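Local coordinates for protein thiol peroxidase (Aquifex aeolicus, PDB 2YZH) that probably reduces hydrogen peroxide and organic hydroperoxides to water and alcohols at the expense of thioredoxin, as a homodimeric peroxiredoxin of the Tpx subfamily, at residues D[49-54]-D[136-141]; D[25-30]-D[117-122]; D[69-74]-D[100-105]. One frame throughout, in Å; residues are numbered along the deposited sequence.

Interaction 1: residues D[49-54]-D[136-141]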
loop_
_atom_site.group_PDB
_atom_site.type_symbol
_atom_site.label_atom_id
_atom_site.label_comp_id
_atom_site.label_asym_id
_atom_site.label_seq_id
_atom_site.Cartn_x
_atom_site.Cartn_y
_atom_site.Cartn_z
ATOM N N VAL D 49 9.932 -24.671 -14.935
ATOM C CA VAL D 49 10.493 -23.389 -15.352
ATOM C C VAL D 49 9.366 -22.365 -15.396
ATOM O O VAL D 49 8.320 -22.606 -15.994
ATOM C CB VAL D 49 11.167 -23.483 -16.743
ATOM C CG1 VAL D 49 11.515 -22.092 -17.250
ATOM C CG2 VAL D 49 12.436 -24.318 -16.643
ATOM N N GLN D 50 9.578 -21.220 -14.759
ATOM C CA GLN D 50 8.554 -20.191 -14.722
ATOM C C GLN D 50 8.888 -19.000 -15.600
ATOM O O GLN D 50 10.028 -18.546 -15.641
ATOM C CB GLN D 50 8.359 -19.681 -13.293
ATOM C CG GLN D 50 8.085 -20.734 -12.253
ATOM C CD GLN D 50 7.924 -20.118 -10.876
ATOM O OE1 GLN D 50 7.014 -19.323 -10.650
ATOM N NE2 GLN D 50 8.813 -20.473 -9.955
ATOM N N VAL D 51 7.879 -18.498 -16.297
ATOM C CA VAL D 51 8.036 -17.331 -17.147
ATOM C C VAL D 51 7.021 -16.308 -16.656
ATOM O O VAL D 51 5.816 -16.528 -16.744
ATOM C CB VAL D 51 7.754 -17.652 -18.631
ATOM C CG1 VAL D 51 7.916 -16.389 -19.479
ATOM C CG2 VAL D 51 8.702 -18.741 -19.113
ATOM N N ILE D 52 7.520 -15.201 -16.118
ATOM C CA ILE D 52 6.672 -14.141 -15.598
ATOM C C ILE D 52 6.795 -12.944 -16.530
ATOM O O ILE D 52 7.873 -12.381 -16.696
ATOM C CB ILE D 52 7.111 -13.751 -14.176
ATOM C CG1 ILE D 52 7.040 -14.981 -13.267
ATOM C CG2 ILE D 52 6.232 -12.633 -13.639
ATOM C CD1 ILE D 52 7.607 -14.756 -11.878
ATOM N N ILE D 53 5.675 -12.567 -17.133
ATOM C CA ILE D 53 5.630 -11.465 -18.080
ATOM C C ILE D 53 4.817 -10.321 -17.489
ATOM O O ILE D 53 3.628 -10.477 -17.226
ATOM C CB ILE D 53 4.966 -11.938 -19.397
ATOM C CG1 ILE D 53 5.749 -13.132 -19.957
ATOM C CG2 ILE D 53 4.885 -10.786 -20.396
ATOM C CD1 ILE D 53 5.035 -13.901 -21.057
ATOM N N THR D 54 5.446 -9.174 -17.267
ATOM C CA THR D 54 4.705 -8.053 -16.711
ATOM C C THR D 54 4.321 -7.059 -17.793
ATOM O O THR D 54 5.080 -6.816 -18.732
ATOM C CB THR D 54 5.508 -7.325 -15.606
ATOM O OG1 THR D 54 6.747 -6.839 -16.142
ATOM C CG2 THR D 54 5.790 -8.284 -14.443
ATOM N N VAL D 136 10.164 -9.257 -18.762
ATOM C CA VAL D 136 10.059 -10.705 -18.802
ATOM C C VAL D 136 11.121 -11.308 -17.909
ATOM O O VAL D 136 12.281 -10.905 -17.949
ATOM C CB VAL D 136 10.252 -11.263 -20.224
ATOM C CG1 VAL D 136 10.161 -12.793 -20.191
ATOM C CG2 VAL D 136 9.196 -10.698 -21.148
ATOM N N PHE D 137 10.710 -12.272 -17.093
ATOM C CA PHE D 137 11.614 -12.958 -16.187
ATOM C C PHE D 137 11.441 -14.441 -16.421
ATOM O O PHE D 137 10.336 -14.900 -16.681
ATOM C CB PHE D 137 11.248 -12.667 -14.726
ATOM C CG PHE D 137 11.336 -11.222 -14.356
ATOM C CD1 PHE D 137 12.553 -10.656 -14.005
ATOM C CD2 PHE D 137 10.204 -10.413 -14.405
ATOM C CE1 PHE D 137 12.650 -9.295 -13.712
ATOM C CE2 PHE D 137 10.290 -9.057 -14.116
ATOM C CZ PHE D 137 11.518 -8.498 -13.769
ATOM N N ILE D 138 12.534 -15.183 -16.347
ATOM C CA ILE D 138 12.459 -16.628 -16.478
ATOM C C ILE D 138 13.138 -17.152 -15.227
ATOM O O ILE D 138 14.281 -16.796 -14.935
ATOM C CB ILE D 138 13.178 -17.146 -17.733
ATOM C CG1 ILE D 138 12.517 -16.563 -18.983
ATOM C CG2 ILE D 138 13.085 -18.665 -17.782
ATOM C CD1 ILE D 138 13.195 -16.973 -20.281
ATOM N N ILE D 139 12.412 -17.969 -14.475
ATOM C CA ILE D 139 12.912 -18.529 -13.228
ATOM C C ILE D 139 13.202 -20.014 -13.406
ATOM O O ILE D 139 12.366 -20.746 -13.937
ATOM C CB ILE D 139 11.860 -18.359 -12.104
ATOM C CG1 ILE D 139 11.322 -16.920 -12.105
ATOM C CG2 ILE D 139 12.459 -18.731 -10.761
ATOM C CD1 ILE D 139 12.390 -15.836 -12.061
ATOM N N ASP D 140 14.377 -20.462 -12.968
ATOM C CA ASP D 140 14.720 -21.878 -13.096
ATOM C C ASP D 140 14.105 -22.695 -11.966
ATOM O O ASP D 140 13.506 -22.141 -11.039
ATOM C CB ASP D 140 16.244 -22.082 -13.134
ATOM C CG ASP D 140 16.944 -21.605 -11.869
ATOM O OD1 ASP D 140 16.348 -21.677 -10.772
ATOM O OD2 ASP D 140 18.114 -21.176 -11.973
ATOM N N LYS D 141 14.243 -24.015 -12.048
ATOM C CA LYS D 141 13.687 -24.897 -11.032
ATOM C C LYS D 141 14.257 -24.659 -9.640
ATOM O O LYS D 141 13.664 -25.081 -8.647
ATOM C CB LYS D 141 13.912 -26.363 -11.414
ATOM C CG LYS D 141 13.111 -26.846 -12.604
ATOM C CD LYS D 141 13.349 -28.336 -12.818
ATOM C CE LYS D 141 12.476 -28.894 -13.923
ATOM N NZ LYS D 141 12.754 -30.345 -14.134
HETATM O O HOH W 1 10.718 -22.476 -10.659
#
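Gln50 and Ile139 exchange two backbone hydrogen bonds, and the one from Ile139 N to Gln50 O is the shortest of the contact at 2.7 Å. Two residues on, Ile52 and Phe137 repeat the exchange, Ile52 N to Phe137 O and Phe137 N to Ile52 O both measuring 2.9 Å. Between these hydrogen-bonded pairs lies the non-hydrogen-bonded pair Val51 and Ile138; there Ile138 CA leans on Gln50 O in a CA-H...O contact of 3.2 Å. The two short strand segments run antiparallel, their directions 167° apart. Where the second strand ends, past Ile139, a water links Gln50 NE2 to Asp140 O, while Gln50 OE1 takes the backbone N-H of Gly43.

The side chains divide between two faces. Val51, Ile53, Val136 and Ile138 lie on one, where Val51, Val136 and Ile138 pack on helix 160-170. Val49, at the end of the pairing, adds to this face: its CG1, set anti to the backbone N (chi1 170°), meets Ile138 CG2 at 3.8 Å. Gln50, Ile52, Phe137 and Ile139 occupy the other, where Ile52 CD1 reaches Ile139 CG1 at 4.3 Å. Apart from Gln50, these side chains are apolar, and backbone bonds carry the polarity.

Interaction 2: residues D[25-30]-D[117-122]; sequences DRAPEA and EKYGVL
Pro28 lies against Tyr119 in two ways at once, through its ring and through its carbonyl. The CD of the proline stands over one face of the aromatic ring in a CH-pi contact, 4.0 Å from the ring centroid and displaced toward the rim. The Tyr119 hydroxyl donates a short hydrogen bond of 2.6 Å to Pro28 O, arriving in the carbonyl plane. Ala27 closes in beside the phenol, its CB 3.6 Å from Tyr119 OH. Tyr119 CG is turned anti to the carbonyl carbon (chi1 -83°), a setting that sends the ring across to the 25-30 segment. A phenylalanine here would probably keep much of the ring packing but leave Pro28 O without its hydroxyl donor and the Pro28 carbonyl less firmly fixed.

Away from this tight side the fit becomes looser and wetter. Pro28 CB still meets Lys118 CB at 3.8 Å, the two side chains sliding past each other in opposite directions. Beyond that the extended lysine comes no closer than 4.3 Å to the segment, from Lys118 CD to Glu29 O. A water bridges the rest, giving a proton to Glu29 O and accepting one from Lys118 NZ at 2.8 Å. The same ammonium forms salt bridges with Asp115 of its own chain and with Asp115 of the second subunit, and Tyr113 of that subunit adds a cation-pi contact.

The arrangement joins a loop that leads into strand 30-34 to a 3-10 turn between strands 106-109 and 135-139, over the face of the thioredoxin-fold sheet that carries Ile52, Phe137 and Ile139, and its lysine side forms part of a subunit interface of the peroxiredoxin assembly.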
loop_
_atom_site.group_PDB
_atom_site.type_symbol
_atom_site.label_atom_id
_atom_site.label_comp_id
_atom_site.label_asym_id
_atom_site.label_seq_id
_atom_site.Cartn_x
_atom_site.Cartn_y
_atom_site.Cartn_z
ATOM N N ASP D 25 19.832 -13.983 -8.768
ATOM C CA ASP D 25 19.104 -13.632 -7.547
ATOM C C ASP D 25 17.949 -14.600 -7.316
ATOM O O ASP D 25 17.417 -15.180 -8.264
ATOM C CB ASP D 25 18.504 -12.221 -7.637
ATOM C CG ASP D 25 19.543 -11.120 -7.568
ATOM O OD1 ASP D 25 20.682 -11.383 -7.131
ATOM O OD2 ASP D 25 19.202 -9.975 -7.940
ATOM N N ARG D 26 17.556 -14.776 -6.060
ATOM C CA ARG D 26 16.420 -15.640 -5.764
ATOM C C ARG D 26 15.204 -14.892 -6.300
ATOM O O ARG D 26 15.116 -13.672 -6.157
ATOM C CB ARG D 26 16.269 -15.856 -4.254
ATOM C CG ARG D 26 17.358 -16.720 -3.637
ATOM C CD ARG D 26 17.005 -17.148 -2.217
ATOM N NE ARG D 26 17.999 -18.073 -1.674
ATOM C CZ ARG D 26 17.903 -18.662 -0.484
ATOM N NH1 ARG D 26 16.855 -18.424 0.295
ATOM N NH2 ARG D 26 18.857 -19.489 -0.071
ATOM N N ALA D 27 14.280 -15.606 -6.936
ATOM C CA ALA D 27 13.082 -14.973 -7.481
ATOM C C ALA D 27 12.066 -14.780 -6.363
ATOM O O ALA D 27 11.609 -15.751 -5.762
ATOM C CB ALA D 27 12.480 -15.843 -8.582
ATOM N N PRO D 28 11.693 -13.521 -6.069
ATOM C CA PRO D 28 10.719 -13.254 -5.005
ATOM C C PRO D 28 9.369 -13.886 -5.311
ATOM O O PRO D 28 9.007 -14.049 -6.477
ATOM C CB PRO D 28 10.631 -11.723 -4.987
ATOM C CG PRO D 28 11.990 -11.293 -5.486
ATOM C CD PRO D 28 12.212 -12.264 -6.634
ATOM N N GLU D 29 8.629 -14.265 -4.272
ATOM C CA GLU D 29 7.306 -14.827 -4.490
ATOM C C GLU D 29 6.313 -13.682 -4.581
ATOM O O GLU D 29 6.427 -12.681 -3.869
ATOM C CB GLU D 29 6.899 -15.773 -3.355
ATOM C CG GLU D 29 7.719 -17.049 -3.322
ATOM C CD GLU D 29 7.144 -18.108 -2.405
ATOM O OE1 GLU D 29 6.327 -17.768 -1.527
ATOM O OE2 GLU D 29 7.528 -19.285 -2.561
ATOM N N ALA D 30 5.349 -13.825 -5.478
ATOM C CA ALA D 30 4.324 -12.816 -5.660
ATOM C C ALA D 30 2.977 -13.516 -5.578
ATOM O O ALA D 30 2.725 -14.480 -6.299
ATOM C CB ALA D 30 4.483 -12.137 -7.016
ATOM N N GLU D 117 6.507 -5.316 -7.083
ATOM C CA GLU D 117 7.421 -4.224 -6.755
ATOM C C GLU D 117 8.747 -4.895 -6.395
ATOM O O GLU D 117 9.829 -4.318 -6.566
ATOM C CB GLU D 117 6.930 -3.434 -5.529
ATOM C CG GLU D 117 7.885 -2.308 -5.114
ATOM C CD GLU D 117 7.504 -1.638 -3.802
ATOM O OE1 GLU D 117 6.293 -1.500 -3.528
ATOM O OE2 GLU D 117 8.418 -1.233 -3.050
ATOM N N LYS D 118 8.656 -6.127 -5.893
ATOM C CA LYS D 118 9.843 -6.875 -5.488
ATOM C C LYS D 118 10.707 -7.295 -6.671
ATOM O O LYS D 118 11.831 -7.767 -6.486
ATOM C CB LYS D 118 9.437 -8.106 -4.665
ATOM C CG LYS D 118 8.815 -7.741 -3.318
ATOM C CD LYS D 118 8.123 -8.930 -2.676
ATOM C CE LYS D 118 7.438 -8.510 -1.381
ATOM N NZ LYS D 118 6.511 -9.563 -0.883
ATOM N N TYR D 119 10.183 -7.117 -7.879
ATOM C CA TYR D 119 10.918 -7.464 -9.088
ATOM C C TYR D 119 11.509 -6.227 -9.752
ATOM O O TYR D 119 12.107 -6.312 -10.827
ATOM C CB TYR D 119 10.013 -8.210 -10.078
ATOM C CG TYR D 119 9.881 -9.697 -9.794
ATOM C CD1 TYR D 119 9.137 -10.163 -8.712
ATOM C CD2 TYR D 119 10.516 -10.638 -10.608
ATOM C CE1 TYR D 119 9.027 -11.533 -8.447
ATOM C CE2 TYR D 119 10.414 -12.004 -10.349
ATOM C CZ TYR D 119 9.669 -12.444 -9.270
ATOM O OH TYR D 119 9.578 -13.797 -9.013
ATOM N N GLY D 120 11.334 -5.075 -9.110
ATOM C CA GLY D 120 11.875 -3.838 -9.643
ATOM C C GLY D 120 11.199 -3.299 -10.891
ATOM O O GLY D 120 11.811 -2.538 -11.641
ATOM N N VAL D 121 9.942 -3.671 -11.116
ATOM C CA VAL D 121 9.232 -3.199 -12.298
ATOM C C VAL D 121 8.066 -2.256 -12.007
ATOM O O VAL D 121 7.308 -1.907 -12.909
ATOM C CB VAL D 121 8.751 -4.390 -13.171
ATOM C CG1 VAL D 121 9.958 -5.147 -13.714
ATOM C CG2 VAL D 121 7.873 -5.325 -12.361
ATOM N N LEU D 122 7.921 -1.828 -10.755
ATOM C CA LEU D 122 6.851 -0.890 -10.417
ATOM C C LEU D 122 7.303 0.505 -10.851
ATOM O O LEU D 122 8.369 0.970 -10.437
ATOM C CB LEU D 122 6.584 -0.888 -8.907
ATOM C CG LEU D 122 5.481 0.074 -8.458
ATOM C CD1 LEU D 122 4.143 -0.378 -9.032
ATOM C CD2 LEU D 122 5.426 0.122 -6.935
HETATM O O HOH W 2 7.113 -12.223 -1.333
#

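Interaction 3: residues D[69-74]-D[100-105]; sequences KFNEIM and FNIQNV
In the thioredoxin fold of this peroxiredoxin, Asn71 near the C-terminal end of helix 61-73 binds the loop that runs from helix 90-100 into strand 106-109. The same helix carries, at Cys63, the predicted peroxidatic cysteine. Asn71 does most of the work. Its CG is anti to the backbone N (chi1 -175°), and the amide reaches across into the curve of the loop, where OD1 receives the backbone N-H of Asn104 at 2.8 Å, in the carbonyl plane. Val105 N adds a weak bond to the same oxygen.

Asn104 answers from its own side chain. Its ND2 donates to Asn71 O at 3.0 Å, approaching from above the carbonyl plane, 44° out of it, and with a bent N-H...O geometry. The two asparagine side chains cross at about a right angle, yet their amide planes are only 21° apart. Backbone of each residue is thus bound by the side chain of the other, a reciprocal pairing that probably fixes how both amides are turned.

Apolar groups flank the polar centre. Ile102 lays CG2 3.5 Å from Asn71 OD1 and brings CD1 to Asn71 CB, so that its two methyl ends touch the amide oxygen and the root of the side chain. On the inner side Val105 CG1 faces Met74 CB at 4.4 Å, and both side chains pack on Val82 of strand 80-86, so the loop is held to the sheet as well as to the helix. The other half of the Asn71 amide is met by water: Asn71 ND2 donates to a molecule that also accepts from Gln103 N and gives a proton to Asn101 O, the last of these bonds being 2.6 Å long.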
loop_
_atom_site.group_PDB
_atom_site.type_symbol
_atom_site.label_atom_id
_atom_site.label_comp_id
_atom_site.label_asym_id
_atom_site.label_seq_id
_atom_site.Cartn_x
_atom_site.Cartn_y
_atom_site.Cartn_z
ATOM N N LYS D 69 0.665 -12.982 -28.640
ATOM C CA LYS D 69 1.868 -13.523 -29.255
ATOM C C LYS D 69 2.538 -14.566 -28.360
ATOM O O LYS D 69 2.994 -15.604 -28.841
ATOM C CB LYS D 69 2.843 -12.384 -29.586
ATOM C CG LYS D 69 3.889 -12.751 -30.635
ATOM C CD LYS D 69 4.564 -11.512 -31.226
ATOM C CE LYS D 69 3.557 -10.580 -31.902
ATOM N NZ LYS D 69 4.194 -9.353 -32.477
ATOM N N PHE D 70 2.600 -14.298 -27.060
ATOM C CA PHE D 70 3.203 -15.262 -26.144
ATOM C C PHE D 70 2.311 -16.492 -26.011
ATOM O O PHE D 70 2.802 -17.607 -25.863
ATOM C CB PHE D 70 3.443 -14.634 -24.769
ATOM C CG PHE D 70 4.805 -14.014 -24.621
ATOM C CD1 PHE D 70 5.951 -14.790 -24.765
ATOM C CD2 PHE D 70 4.945 -12.658 -24.349
ATOM C CE1 PHE D 70 7.219 -14.225 -24.641
ATOM C CE2 PHE D 70 6.206 -12.084 -24.222
ATOM C CZ PHE D 70 7.346 -12.870 -24.369
ATOM N N ASN D 71 0.999 -16.286 -26.065
ATOM C CA ASN D 71 0.059 -17.398 -25.967
ATOM C C ASN D 71 0.287 -18.348 -27.144
ATOM O O ASN D 71 0.227 -19.571 -26.997
ATOM C CB ASN D 71 -1.382 -16.877 -25.988
ATOM C CG ASN D 71 -2.404 -17.983 -25.777
ATOM O OD1 ASN D 71 -2.450 -18.608 -24.714
ATOM N ND2 ASN D 71 -3.226 -18.235 -26.795
ATOM N N GLU D 72 0.565 -17.772 -28.309
ATOM C CA GLU D 72 0.810 -18.543 -29.525
ATOM C C GLU D 72 2.096 -19.362 -29.488
ATOM O O GLU D 72 2.074 -20.576 -29.691
ATOM C CB GLU D 72 0.877 -17.611 -30.734
ATOM C CG GLU D 72 -0.448 -17.035 -31.176
ATOM C CD GLU D 72 -0.276 -15.953 -32.225
ATOM O OE1 GLU D 72 0.491 -16.176 -33.188
ATOM O OE2 GLU D 72 -0.908 -14.884 -32.089
ATOM N N ILE D 73 3.216 -18.689 -29.235
ATOM C CA ILE D 73 4.523 -19.338 -29.216
ATOM C C ILE D 73 4.802 -20.305 -28.069
ATOM O O ILE D 73 5.732 -21.110 -28.151
ATOM C CB ILE D 73 5.660 -18.292 -29.260
ATOM C CG1 ILE D 73 5.557 -17.351 -28.059
ATOM C CG2 ILE D 73 5.585 -17.501 -30.560
ATOM C CD1 ILE D 73 6.615 -16.260 -28.050
ATOM N N MET D 74 4.011 -20.233 -27.003
ATOM C CA MET D 74 4.207 -21.135 -25.871
ATOM C C MET D 74 3.213 -22.294 -25.945
ATOM O O MET D 74 3.209 -23.172 -25.085
ATOM C CB MET D 74 4.014 -20.391 -24.545
ATOM C CG MET D 74 4.967 -19.230 -24.303
ATOM S SD MET D 74 6.708 -19.687 -24.325
ATOM C CE MET D 74 6.911 -20.439 -22.724
ATOM N N PHE D 100 -10.071 -12.742 -26.215
ATOM C CA PHE D 100 -8.898 -13.157 -26.981
ATOM C C PHE D 100 -8.580 -14.646 -26.906
ATOM O O PHE D 100 -7.548 -15.090 -27.412
ATOM C CB PHE D 100 -7.665 -12.358 -26.545
ATOM C CG PHE D 100 -7.659 -10.936 -27.031
ATOM C CD1 PHE D 100 -8.570 -10.011 -26.535
ATOM C CD2 PHE D 100 -6.743 -10.521 -27.993
ATOM C CE1 PHE D 100 -8.569 -8.691 -26.989
ATOM C CE2 PHE D 100 -6.730 -9.205 -28.455
ATOM C CZ PHE D 100 -7.647 -8.288 -27.950
ATOM N N ASN D 101 -9.463 -15.410 -26.274
ATOM C CA ASN D 101 -9.281 -16.852 -26.134
ATOM C C ASN D 101 -7.860 -17.252 -25.732
ATOM O O ASN D 101 -7.174 -17.966 -26.460
ATOM C CB ASN D 101 -9.655 -17.558 -27.442
ATOM C CG ASN D 101 -9.577 -19.067 -27.327
ATOM O OD1 ASN D 101 -10.249 -19.673 -26.492
ATOM N ND2 ASN D 101 -8.749 -19.682 -28.164
ATOM N N ILE D 102 -7.421 -16.791 -24.567
ATOM C CA ILE D 102 -6.086 -17.116 -24.077
ATOM C C ILE D 102 -6.176 -18.386 -23.234
ATOM O O ILE D 102 -6.742 -18.370 -22.139
ATOM C CB ILE D 102 -5.520 -15.966 -23.212
ATOM C CG1 ILE D 102 -5.461 -14.681 -24.040
ATOM C CG2 ILE D 102 -4.127 -16.323 -22.706
ATOM C CD1 ILE D 102 -4.514 -14.766 -25.220
ATOM N N GLN D 103 -5.610 -19.480 -23.740
ATOM C CA GLN D 103 -5.664 -20.756 -23.033
ATOM C C GLN D 103 -4.304 -21.374 -22.719
ATOM O O GLN D 103 -4.202 -22.244 -21.854
ATOM C CB GLN D 103 -6.472 -21.772 -23.848
ATOM C CG GLN D 103 -7.842 -21.293 -24.309
ATOM C CD GLN D 103 -8.798 -21.055 -23.160
ATOM O OE1 GLN D 103 -9.005 -21.930 -22.318
ATOM N NE2 GLN D 103 -9.396 -19.868 -23.123
ATOM N N ASN D 104 -3.261 -20.939 -23.416
ATOM C CA ASN D 104 -1.934 -21.506 -23.205
ATOM C C ASN D 104 -1.114 -20.843 -22.107
ATOM O O ASN D 104 -0.105 -21.388 -21.668
ATOM C CB ASN D 104 -1.152 -21.490 -24.515
ATOM C CG ASN D 104 -1.872 -22.230 -25.617
ATOM O OD1 ASN D 104 -2.301 -23.372 -25.430
ATOM N ND2 ASN D 104 -2.014 -21.586 -26.771
ATOM N N VAL D 105 -1.535 -19.661 -21.679
ATOM C CA VAL D 105 -0.835 -18.958 -20.616
ATOM C C VAL D 105 -1.859 -18.491 -19.595
ATOM O O VAL D 105 -3.056 -18.438 -19.883
ATOM C CB VAL D 105 -0.047 -17.737 -21.148
ATOM C CG1 VAL D 105 0.987 -18.194 -22.166
ATOM C CG2 VAL D 105 -0.988 -16.728 -21.763
HETATM O O HOH W 3 -5.535 -20.018 -26.600
#

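In the fold
Three depths of one thioredoxin-type domain are sampled here. Interaction 1 is core, a regular ladder between sheet strands; interaction 2 is largely buried but reaches a subunit interface; interaction 3 joins a buried helix face to a loop partly buried, partly exposed. Chemistry changes accordingly, from repeating backbone bonds, through a phenol-carbonyl bond with a CH-pi contact, to paired amide side chains; a water bridges each contact. Interactions 1 and 2 adjoin: Ile52 CD1 lies 3.6 Å from Tyr119 OH, and Phe137 meets Tyr119 edge-to-face. Strand 49-54 leads on to helix 61-73, and Ile53 CD1 touches Phe70 CD2 at 3.5 Å, linking interactions 1 and 3. Interactions 2 and 3 lie on opposite sides of the chain's centre without touching.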